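Side-chain contacts in chitinase (Jonesia denitrificans, PDB 5VG0), which probably breaks down chitin, this chain being its copper-binding lytic polysaccharide monooxygenase domain, one piece of a longer protein: residues Pro8-Leu13 with Lys57-Thr62; Trp83-Asp88 with Gln93-Lys98; Ala39-Gly44 with Ile51-Ser56. All blocks are in the same frame, centred on the assembly; numbering follows the deposited sequence.

Contact 1 of 3, residues Pro8-Leu13 with Lys57-Thr62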
loop_
_atom_site.group_PDB
_atom_site.type_symbol
_atom_site.label_atom_id
_atom_site.label_comp_id
_atom_site.label_asym_id
_atom_site.label_seq_id
_atom_site.Cartn_x
_atom_site.Cartn_y
_atom_site.Cartn_z
ATOM N N PRO A 8 -3.796 3.329 -7.465
ATOM C CA PRO A 8 -4.573 3.314 -6.221
ATOM C C PRO A 8 -4.482 1.991 -5.489
ATOM O O PRO A 8 -4.633 0.917 -6.069
ATOM C CB PRO A 8 -6.004 3.593 -6.686
ATOM C CG PRO A 8 -6.014 3.296 -8.113
ATOM C CD PRO A 8 -4.653 3.596 -8.632
ATOM N N SER A 9 -4.280 2.083 -4.179
ATOM C CA SER A 9 -4.368 0.936 -3.303
ATOM C C SER A 9 -5.823 0.491 -3.128
ATOM O O SER A 9 -6.776 1.212 -3.428
ATOM C CB SER A 9 -3.769 1.281 -1.945
ATOM O OG SER A 9 -4.445 2.392 -1.375
ATOM N N ARG A 10 -5.983 -0.710 -2.573
ATOM C CA ARG A 10 -7.315 -1.210 -2.260
ATOM C C ARG A 10 -8.071 -0.228 -1.368
ATOM O O ARG A 10 -9.241 0.073 -1.626
ATOM C CB ARG A 10 -7.232 -2.614 -1.650
ATOM C CG ARG A 10 -6.780 -3.672 -2.648
ATOM C CD ARG A 10 -6.847 -5.064 -2.072
ATOM N NE ARG A 10 -6.423 -6.032 -3.070
ATOM C CZ ARG A 10 -6.401 -7.339 -2.908
ATOM N NH1 ARG A 10 -6.774 -7.889 -1.775
ATOM N NH2 ARG A 10 -6.001 -8.082 -3.921
ATOM N N GLN A 11 -7.415 0.308 -0.344
ATOM C CA GLN A 11 -8.097 1.253 0.531
ATOM C C GLN A 11 -8.433 2.549 -0.198
ATOM O O GLN A 11 -9.472 3.153 0.076
ATOM C CB GLN A 11 -7.325 1.500 1.838
ATOM C CG GLN A 11 -5.867 1.906 1.715
ATOM C CD GLN A 11 -4.945 0.726 1.887
ATOM O OE1 GLN A 11 -5.037 -0.253 1.146
ATOM N NE2 GLN A 11 -4.084 0.784 2.883
ATOM N N ALA A 12 -7.563 3.002 -1.112
ATOM C CA ALA A 12 -7.874 4.193 -1.902
ATOM C C ALA A 12 -9.120 4.002 -2.750
ATOM O O ALA A 12 -9.947 4.913 -2.870
ATOM C CB ALA A 12 -6.704 4.541 -2.815
ATOM N N LEU A 13 -9.272 2.825 -3.347
ATOM C CA LEU A 13 -10.427 2.553 -4.193
ATOM C C LEU A 13 -11.699 2.519 -3.372
ATOM O O LEU A 13 -12.745 3.013 -3.810
ATOM C CB LEU A 13 -10.210 1.246 -4.941
ATOM C CG LEU A 13 -9.086 1.314 -5.979
ATOM C CD1 LEU A 13 -8.665 -0.078 -6.400
ATOM C CD2 LEU A 13 -9.472 2.120 -7.174
ATOM N N LYS A 57 -13.384 -10.613 -3.858
ATOM C CA LYS A 57 -14.077 -9.415 -4.288
ATOM C C LYS A 57 -13.537 -8.976 -5.646
ATOM O O LYS A 57 -12.367 -9.215 -5.967
ATOM C CB LYS A 57 -13.863 -8.283 -3.290
ATOM C CG LYS A 57 -14.394 -8.526 -1.884
ATOM C CD LYS A 57 -15.899 -8.381 -1.836
ATOM C CE LYS A 57 -16.483 -8.792 -0.488
ATOM N NZ LYS A 57 -16.662 -10.266 -0.367
ATOM N N PRO A 58 -14.359 -8.292 -6.450
ATOM C CA PRO A 58 -13.896 -7.808 -7.772
ATOM C C PRO A 58 -13.104 -6.513 -7.642
ATOM O O PRO A 58 -13.556 -5.421 -7.997
ATOM C CB PRO A 58 -15.215 -7.641 -8.537
ATOM C CG PRO A 58 -16.196 -7.289 -7.489
ATOM C CD PRO A 58 -15.815 -8.098 -6.281
ATOM N N TRP A 59 -11.895 -6.632 -7.100
ATOM C CA TRP A 59 -11.035 -5.476 -6.935
ATOM C C TRP A 59 -10.652 -4.933 -8.305
ATOM O O TRP A 59 -10.168 -5.690 -9.149
ATOM C CB TRP A 59 -9.750 -5.854 -6.173
ATOM C CG TRP A 59 -10.026 -6.158 -4.736
ATOM C CD1 TRP A 59 -10.076 -7.381 -4.145
ATOM C CD2 TRP A 59 -10.308 -5.205 -3.703
ATOM N NE1 TRP A 59 -10.365 -7.250 -2.812
ATOM C CE2 TRP A 59 -10.523 -5.925 -2.515
ATOM C CE3 TRP A 59 -10.396 -3.810 -3.668
ATOM C CZ2 TRP A 59 -10.824 -5.302 -1.312
ATOM C CZ3 TRP A 59 -10.697 -3.187 -2.461
ATOM C CH2 TRP A 59 -10.912 -3.932 -1.310
ATOM N N PRO A 60 -10.791 -3.639 -8.547
ATOM C CA PRO A 60 -10.317 -3.078 -9.814
ATOM C C PRO A 60 -8.808 -3.143 -9.924
ATOM O O PRO A 60 -8.090 -3.055 -8.939
ATOM C CB PRO A 60 -10.798 -1.621 -9.748
ATOM C CG PRO A 60 -11.887 -1.604 -8.753
ATOM C CD PRO A 60 -11.523 -2.642 -7.749
ATOM N N THR A 61 -8.330 -3.277 -11.146
ATOM C CA THR A 61 -6.901 -3.278 -11.409
ATOM C C THR A 61 -6.522 -2.044 -12.210
ATOM O O THR A 61 -7.342 -1.490 -12.955
ATOM C CB THR A 61 -6.470 -4.533 -12.178
ATOM O OG1 THR A 61 -7.141 -4.593 -13.433
ATOM C CG2 THR A 61 -6.766 -5.796 -11.383
ATOM N N THR A 62 -5.274 -1.623 -12.059
ATOM C CA THR A 62 -4.729 -0.506 -12.810
ATOM C C THR A 62 -3.676 -1.020 -13.777
ATOM O O THR A 62 -2.787 -1.780 -13.391
ATOM C CB THR A 62 -4.107 0.505 -11.854
ATOM O OG1 THR A 62 -5.082 0.904 -10.896
ATOM C CG2 THR A 62 -3.601 1.733 -12.593
#

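Contact 2 of 3, residues Trp83-Asp88 with Gln93-Lys98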
loop_
_atom_site.group_PDB
_atom_site.type_symbol
_atom_site.label_atom_id
_atom_site.label_comp_id
_atom_site.label_asym_id
_atom_site.label_seq_id
_atom_site.Cartn_x
_atom_site.Cartn_y
_atom_site.Cartn_z
ATOM N N TRP A 83 10.745 1.876 3.454
ATOM C CA TRP A 83 9.585 1.576 2.628
ATOM C C TRP A 83 9.940 0.308 1.864
ATOM O O TRP A 83 10.926 0.284 1.127
ATOM C CB TRP A 83 9.324 2.716 1.643
ATOM C CG TRP A 83 9.264 4.081 2.253
ATOM C CD1 TRP A 83 10.311 4.906 2.515
ATOM C CD2 TRP A 83 8.089 4.764 2.666
ATOM N NE1 TRP A 83 9.862 6.065 3.066
ATOM C CE2 TRP A 83 8.495 6.011 3.172
ATOM C CE3 TRP A 83 6.725 4.449 2.651
ATOM C CZ2 TRP A 83 7.592 6.930 3.673
ATOM C CZ3 TRP A 83 5.832 5.370 3.136
ATOM C CH2 TRP A 83 6.265 6.588 3.648
ATOM N N GLU A 84 9.163 -0.744 2.042
ATOM C CA GLU A 84 9.419 -2.022 1.399
ATOM C C GLU A 84 8.300 -2.318 0.419
ATOM O O GLU A 84 7.127 -2.192 0.753
ATOM C CB GLU A 84 9.497 -3.147 2.429
ATOM C CG GLU A 84 10.686 -3.026 3.367
ATOM C CD GLU A 84 10.656 -4.071 4.447
ATOM O OE1 GLU A 84 9.691 -4.087 5.223
ATOM O OE2 GLU A 84 11.599 -4.889 4.489
ATOM N N TYR A 85 8.668 -2.717 -0.783
ATOM C CA TYR A 85 7.723 -3.065 -1.830
ATOM C C TYR A 85 7.889 -4.521 -2.206
ATOM O O TYR A 85 8.984 -4.938 -2.584
ATOM C CB TYR A 85 7.911 -2.172 -3.051
ATOM C CG TYR A 85 7.620 -0.730 -2.755
ATOM C CD1 TYR A 85 6.337 -0.246 -2.832
ATOM C CD2 TYR A 85 8.603 0.141 -2.353
ATOM C CE1 TYR A 85 6.036 1.059 -2.546
ATOM C CE2 TYR A 85 8.300 1.478 -2.069
ATOM C CZ TYR A 85 7.010 1.927 -2.170
ATOM O OH TYR A 85 6.659 3.222 -1.898
ATOM N N PHE A 86 6.806 -5.265 -2.089
ATOM C CA PHE A 86 6.750 -6.687 -2.398
ATOM C C PHE A 86 5.913 -6.877 -3.650
ATOM O O PHE A 86 4.938 -6.160 -3.870
ATOM C CB PHE A 86 6.072 -7.471 -1.259
ATOM C CG PHE A 86 6.781 -7.410 0.058
ATOM C CD1 PHE A 86 6.683 -6.298 0.877
ATOM C CD2 PHE A 86 7.522 -8.493 0.496
ATOM C CE1 PHE A 86 7.353 -6.262 2.088
ATOM C CE2 PHE A 86 8.180 -8.445 1.703
ATOM C CZ PHE A 86 8.088 -7.327 2.498
ATOM N N VAL A 87 6.282 -7.845 -4.476
ATOM C CA VAL A 87 5.476 -8.250 -5.616
ATOM C C VAL A 87 5.048 -9.683 -5.353
ATOM O O VAL A 87 5.891 -10.572 -5.211
ATOM C CB VAL A 87 6.243 -8.109 -6.936
ATOM C CG1 VAL A 87 5.425 -8.663 -8.096
ATOM C CG2 VAL A 87 6.633 -6.652 -7.134
ATOM N N ASP A 88 3.746 -9.899 -5.232
ATOM C CA ASP A 88 3.192 -11.220 -4.933
ATOM C C ASP A 88 3.879 -11.850 -3.720
ATOM O O ASP A 88 4.167 -13.041 -3.699
ATOM C CB ASP A 88 3.264 -12.131 -6.149
ATOM C CG ASP A 88 2.638 -11.519 -7.373
ATOM O OD1 ASP A 88 1.602 -10.830 -7.275
ATOM O OD2 ASP A 88 3.199 -11.759 -8.456
ATOM N N GLN A 93 11.851 -4.180 -3.813
ATOM C CA GLN A 93 12.674 -2.990 -3.639
ATOM C C GLN A 93 12.477 -2.431 -2.246
ATOM O O GLN A 93 11.388 -2.501 -1.694
ATOM C CB GLN A 93 12.300 -1.863 -4.615
ATOM C CG GLN A 93 12.895 -2.021 -5.980
ATOM C CD GLN A 93 12.405 -0.968 -6.954
ATOM O OE1 GLN A 93 11.719 -1.289 -7.893
ATOM N NE2 GLN A 93 12.769 0.287 -6.738
ATOM N N THR A 94 13.538 -1.822 -1.720
ATOM C CA THR A 94 13.528 -1.158 -0.429
ATOM C C THR A 94 14.059 0.253 -0.612
ATOM O O THR A 94 15.040 0.464 -1.327
ATOM C CB THR A 94 14.429 -1.906 0.559
ATOM O OG1 THR A 94 13.969 -3.255 0.671
ATOM C CG2 THR A 94 14.434 -1.275 1.939
ATOM N N PHE A 95 13.430 1.214 0.042
ATOM C CA PHE A 95 13.919 2.588 0.110
ATOM C C PHE A 95 14.177 2.919 1.565
ATOM O O PHE A 95 13.301 2.741 2.410
ATOM C CB PHE A 95 12.888 3.569 -0.441
ATOM C CG PHE A 95 12.649 3.434 -1.904
ATOM C CD1 PHE A 95 11.802 2.454 -2.392
ATOM C CD2 PHE A 95 13.268 4.274 -2.801
ATOM C CE1 PHE A 95 11.568 2.334 -3.745
ATOM C CE2 PHE A 95 13.039 4.154 -4.158
ATOM C CZ PHE A 95 12.195 3.176 -4.628
ATOM N N ASP A 96 15.373 3.408 1.858
ATOM C CA ASP A 96 15.805 3.711 3.222
ATOM C C ASP A 96 15.590 5.195 3.489
ATOM O O ASP A 96 16.169 6.045 2.809
ATOM C CB ASP A 96 17.281 3.335 3.343
ATOM C CG ASP A 96 17.828 3.469 4.730
ATOM O OD1 ASP A 96 17.077 3.773 5.676
ATOM O OD2 ASP A 96 19.047 3.220 4.836
ATOM N N GLN A 97 14.761 5.515 4.473
ATOM C CA GLN A 97 14.538 6.894 4.879
ATOM C C GLN A 97 15.449 7.312 6.022
ATOM O O GLN A 97 15.430 8.478 6.438
ATOM C CB GLN A 97 13.069 7.106 5.266
ATOM C CG GLN A 97 12.573 8.560 5.162
ATOM C CD GLN A 97 12.300 8.972 3.742
ATOM O OE1 GLN A 97 11.704 8.245 2.973
ATOM N NE2 GLN A 97 12.717 10.158 3.393
ATOM N N LYS A 98 16.241 6.385 6.546
ATOM C CA LYS A 98 17.307 6.708 7.487
ATOM C C LYS A 98 16.779 7.281 8.800
ATOM O O LYS A 98 17.471 8.047 9.477
ATOM C CB LYS A 98 18.337 7.657 6.864
ATOM C CG LYS A 98 18.971 7.150 5.582
ATOM C CD LYS A 98 20.192 6.322 5.851
ATOM C CE LYS A 98 20.915 5.948 4.555
ATOM N NZ LYS A 98 21.965 4.925 4.797
HETATM O O HOH W 1 14.113 -4.507 3.240
#

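Contact 3 of 3, residues Ala39-Gly44 with Ile51-Ser56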
loop_
_atom_site.group_PDB
_atom_site.type_symbol
_atom_site.label_atom_id
_atom_site.label_comp_id
_atom_site.label_asym_id
_atom_site.label_seq_id
_atom_site.Cartn_x
_atom_site.Cartn_y
_atom_site.Cartn_z
ATOM N N ALA A 39 4.247 -8.357 8.762
ATOM C CA ALA A 39 3.222 -9.067 8.014
ATOM C C ALA A 39 3.388 -8.868 6.514
ATOM O O ALA A 39 4.024 -7.926 6.057
ATOM C CB ALA A 39 1.840 -8.591 8.449
ATOM N N THR A 40 2.783 -9.765 5.739
ATOM C CA THR A 40 2.792 -9.647 4.281
ATOM C C THR A 40 1.388 -9.705 3.704
ATOM O O THR A 40 1.211 -10.099 2.558
ATOM C CB THR A 40 3.709 -10.680 3.629
ATOM O OG1 THR A 40 3.344 -11.979 4.092
ATOM C CG2 THR A 40 5.174 -10.422 4.000
ATOM N N THR A 41 0.390 -9.303 4.473
ATOM C CA THR A 41 -0.988 -9.251 4.017
ATOM C C THR A 41 -1.412 -7.803 3.801
ATOM O O THR A 41 -0.820 -6.866 4.345
ATOM C CB THR A 41 -1.911 -9.906 5.043
ATOM O OG1 THR A 41 -1.712 -9.263 6.298
ATOM C CG2 THR A 41 -1.619 -11.397 5.141
ATOM N N CYS A 42 -2.493 -7.643 3.038
ATOM C CA CYS A 42 -2.965 -6.323 2.647
ATOM C C CYS A 42 -3.546 -5.533 3.809
ATOM O O CYS A 42 -3.518 -4.299 3.778
ATOM C CB CYS A 42 -4.015 -6.475 1.546
ATOM S SG CYS A 42 -3.388 -7.221 0.040
ATOM N N SER A 43 -4.078 -6.200 4.832
ATOM C CA SER A 43 -4.567 -5.532 6.033
ATOM C C SER A 43 -3.524 -5.468 7.134
ATOM O O SER A 43 -3.789 -4.878 8.189
ATOM C CB SER A 43 -5.762 -6.284 6.595
ATOM O OG SER A 43 -5.335 -7.537 7.099
ATOM N N GLY A 44 -2.374 -6.114 6.942
ATOM C CA GLY A 44 -1.405 -6.282 7.997
ATOM C C GLY A 44 -1.876 -7.150 9.140
ATOM O O GLY A 44 -1.164 -7.263 10.144
ATOM N N ILE A 51 -11.477 -6.890 5.096
ATOM C CA ILE A 51 -11.953 -6.905 3.717
ATOM C C ILE A 51 -10.807 -6.726 2.735
ATOM O O ILE A 51 -10.870 -7.219 1.604
ATOM C CB ILE A 51 -13.040 -5.838 3.512
ATOM C CG1 ILE A 51 -13.675 -5.993 2.120
ATOM C CG2 ILE A 51 -12.455 -4.439 3.683
ATOM C CD1 ILE A 51 -15.111 -5.687 2.041
ATOM N N LEU A 52 -9.748 -6.007 3.132
ATOM C CA LEU A 52 -8.637 -5.758 2.222
ATOM C C LEU A 52 -7.907 -7.029 1.836
ATOM O O LEU A 52 -7.163 -7.016 0.853
ATOM C CB LEU A 52 -7.648 -4.779 2.847
ATOM C CG LEU A 52 -8.213 -3.397 3.185
ATOM C CD1 LEU A 52 -7.167 -2.579 3.910
ATOM C CD2 LEU A 52 -8.705 -2.673 1.928
ATOM N N ASP A 53 -8.070 -8.107 2.602
ATOM C CA ASP A 53 -7.451 -9.390 2.301
ATOM C C ASP A 53 -8.330 -10.299 1.456
ATOM O O ASP A 53 -7.882 -11.385 1.092
ATOM C CB ASP A 53 -7.129 -10.147 3.597
ATOM C CG ASP A 53 -6.169 -9.411 4.508
ATOM O OD1 ASP A 53 -5.221 -8.797 4.012
ATOM O OD2 ASP A 53 -6.343 -9.495 5.752
ATOM N N ASP A 54 -9.557 -9.900 1.149
ATOM C CA ASP A 54 -10.526 -10.789 0.515
ATOM C C ASP A 54 -10.357 -10.716 -0.996
ATOM O O ASP A 54 -10.872 -9.805 -1.652
ATOM C CB ASP A 54 -11.936 -10.392 0.930
ATOM C CG ASP A 54 -12.989 -11.330 0.405
ATOM O OD1 ASP A 54 -12.657 -12.213 -0.405
ATOM O OD2 ASP A 54 -14.143 -11.153 0.813
ATOM N N ASN A 55 -9.666 -11.696 -1.561
ATOM C CA ASN A 55 -9.400 -11.727 -2.994
ATOM C C ASN A 55 -10.594 -12.189 -3.815
ATOM O O ASN A 55 -10.528 -12.141 -5.046
ATOM C CB ASN A 55 -8.176 -12.589 -3.298
ATOM C CG ASN A 55 -6.916 -12.004 -2.721
ATOM O OD1 ASN A 55 -6.653 -10.809 -2.838
ATOM N ND2 ASN A 55 -6.153 -12.824 -2.059
ATOM N N SER A 56 -11.679 -12.620 -3.185
ATOM C CA SER A 56 -12.872 -12.997 -3.929
ATOM C C SER A 56 -13.657 -11.788 -4.411
ATOM O O SER A 56 -14.505 -11.923 -5.303
ATOM C CB SER A 56 -13.763 -13.899 -3.082
ATOM O OG SER A 56 -14.499 -13.173 -2.111
HETATM O O HOH W 2 -3.819 -10.073 2.008
#

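Contact 1 of 3, residues Pro8-Leu13 with Lys57-Thr62
The guanidinium of Arg-10 lies flat on the indole of Trp-59, the two planes only 7° from parallel. CZ of Arg-10 stands 4.0 Å from the centroid of the five-membered ring of Trp-59, a cation-pi contact over the face. The aliphatic part of the same arginine serves the other ring: CD of Arg-10 sits 3.8 Å from the centroid of the six-membered ring of Trp-59, a CH-pi contact, and CB of Arg-10 comes within 3.6 Å of CZ3 of Trp-59. One whole side chain thus runs across both rings, because it is extended from CG to NE (chi3 179°). Its rotation is fixed at the rim, where NE pairs with Asp-138, NH1 bonds Leu-52 O and NH2 bonds Asn-55 OD1; NE1 of Trp-59 in turn bonds Asp-54 O.

Arg-10 opens the short helix 10-15, which follows the first strand of the monooxygenase domain. Ser-9 is the N-cap of that helix, its OG accepting from N of Ala-12 at 3.2 Å. One turn further on, Leu-13 meets Pro-60 tip to tip, CD1 of Leu-13 lying 4.1 Å from CD of Pro-60. Before the helix, the ring of Pro-8 borders the start of strand 62-64, with CD of Pro-8 3.5 Å from OG1 of Thr-62.

Contact 2 of 3, residues Trp83-Asp88 with Gln93-Lys98
Trp-83, Phe-95 and Tyr-85 carry this contact, their side chains on one face of the paired strands. Trp-83 and Phe-95 form an antiparallel hydrogen-bonded pair, N of each reaching O of the other at 2.9 Å. Beyond it, NE1 of Trp-83 donates to OE1 of Gln-97 at 2.9 Å, in the carbonyl plane and on a lone pair of the amide, though 16° out of the indole plane. Gln-97 brings OE1 there by bending at chi2 (77°), and its amide stands nearly upright against the ring, the planes 88° apart. A leucine in place of Trp-83 would probably leave OE1 of Gln-97 without its N-H donor.

Tyr-85 and Phe-95 meet rim to rim, CE2 of Tyr-85 lying 3.6 Å from CD1 of Phe-95, neither ring over the other's face. The OH of Tyr-85 bonds His-108 and Trp-72, and Phe-95 stacks on His-108. On the opposite face, a water joins OE2 of Glu-84 to OG1 of Thr-94, while OE1 of Glu-84 pairs with Arg-123. Here is a beta hairpin, strands 80-87 and 90-96, laying aromatic side chains against strand 105-110 of the other sheet, as in a beta-sandwich core.

Contact 3 of 3, residues Ala39-Gly44 with Ile51-Ser56
Cys-42 and Ser-43, the two central residues of a type I beta turn from Thr-41 to Gly-44, lie beside Leu-52 and Asp-53 of a 3-10 segment, with CA of Cys-42 5.4 Å from CA of Asp-53. This is a turn docked on a 3-10 segment within the long loop between strands 34-36 and 62-64; the turn itself is closed by the backbone hydrogen bond from N of Gly-44 to O of Thr-41.

The carboxylate of Asp-53 grips the turn with both oxygens. OD1 of Asp-53 accepts from the backbone N of Ser-43 at 3.0 Å, and OD2 of Asp-53 accepts from OG of Ser-43 at 2.6 Å. Both donors come on the syn side but out of the carboxylate plane, by 31° and 24° respectively. Ser-43 can offer N and OG to one carboxylate because OG sits between the backbone N and the carbonyl carbon (chi1 68°). The same OG is also hydrogen-bonded to N of Gly-45, so two bonds hold this buried hydroxyl. Such a set of donors would probably favour an ionised aspartate.

Beside the carboxylate, CB of Cys-42 packs on Leu-52, 4.2 Å from CB of Leu-52. The same CB of Cys-42 approaches the carbonyl O of Leu-52 to 3.3 Å. Cys-42 is fastened by its disulfide to Cys-136 on strand 131-141, tying the turn to the sheet. At the exposed margin, CB of Thr-41 comes 3.6 Å from OD1 of Asp-53. A water completes the junction there: it accepts from N of Cys-42 at 3.0 Å and donates to OD1 of Asp-53 at 2.8 Å.

In the fold
Contact 3 is nested inside the loop closed by contact 1, and the two touch, their centres 12 Å apart. Arg-10 NH1 lies 2.8 Å from Leu-52 O and Trp-59 NE1 2.9 Å from Asp-54 O, probable hydrogen bonds that make the two contacts one continuous patch. Contact 2 belongs to the other side of the chain's centre from contact 1, about 20 Å between centres. It meets contact 3 lightly, Phe-86 CE2 lying 4.3 Å from Thr-40 CG2. Contact 2 approaches the copper but stays outside its coordination shell: the side chain of Trp-83 is about 8 Å from that of His-78 and about 10 Å from the metal. Contacts 1 and 3 lie away from that site.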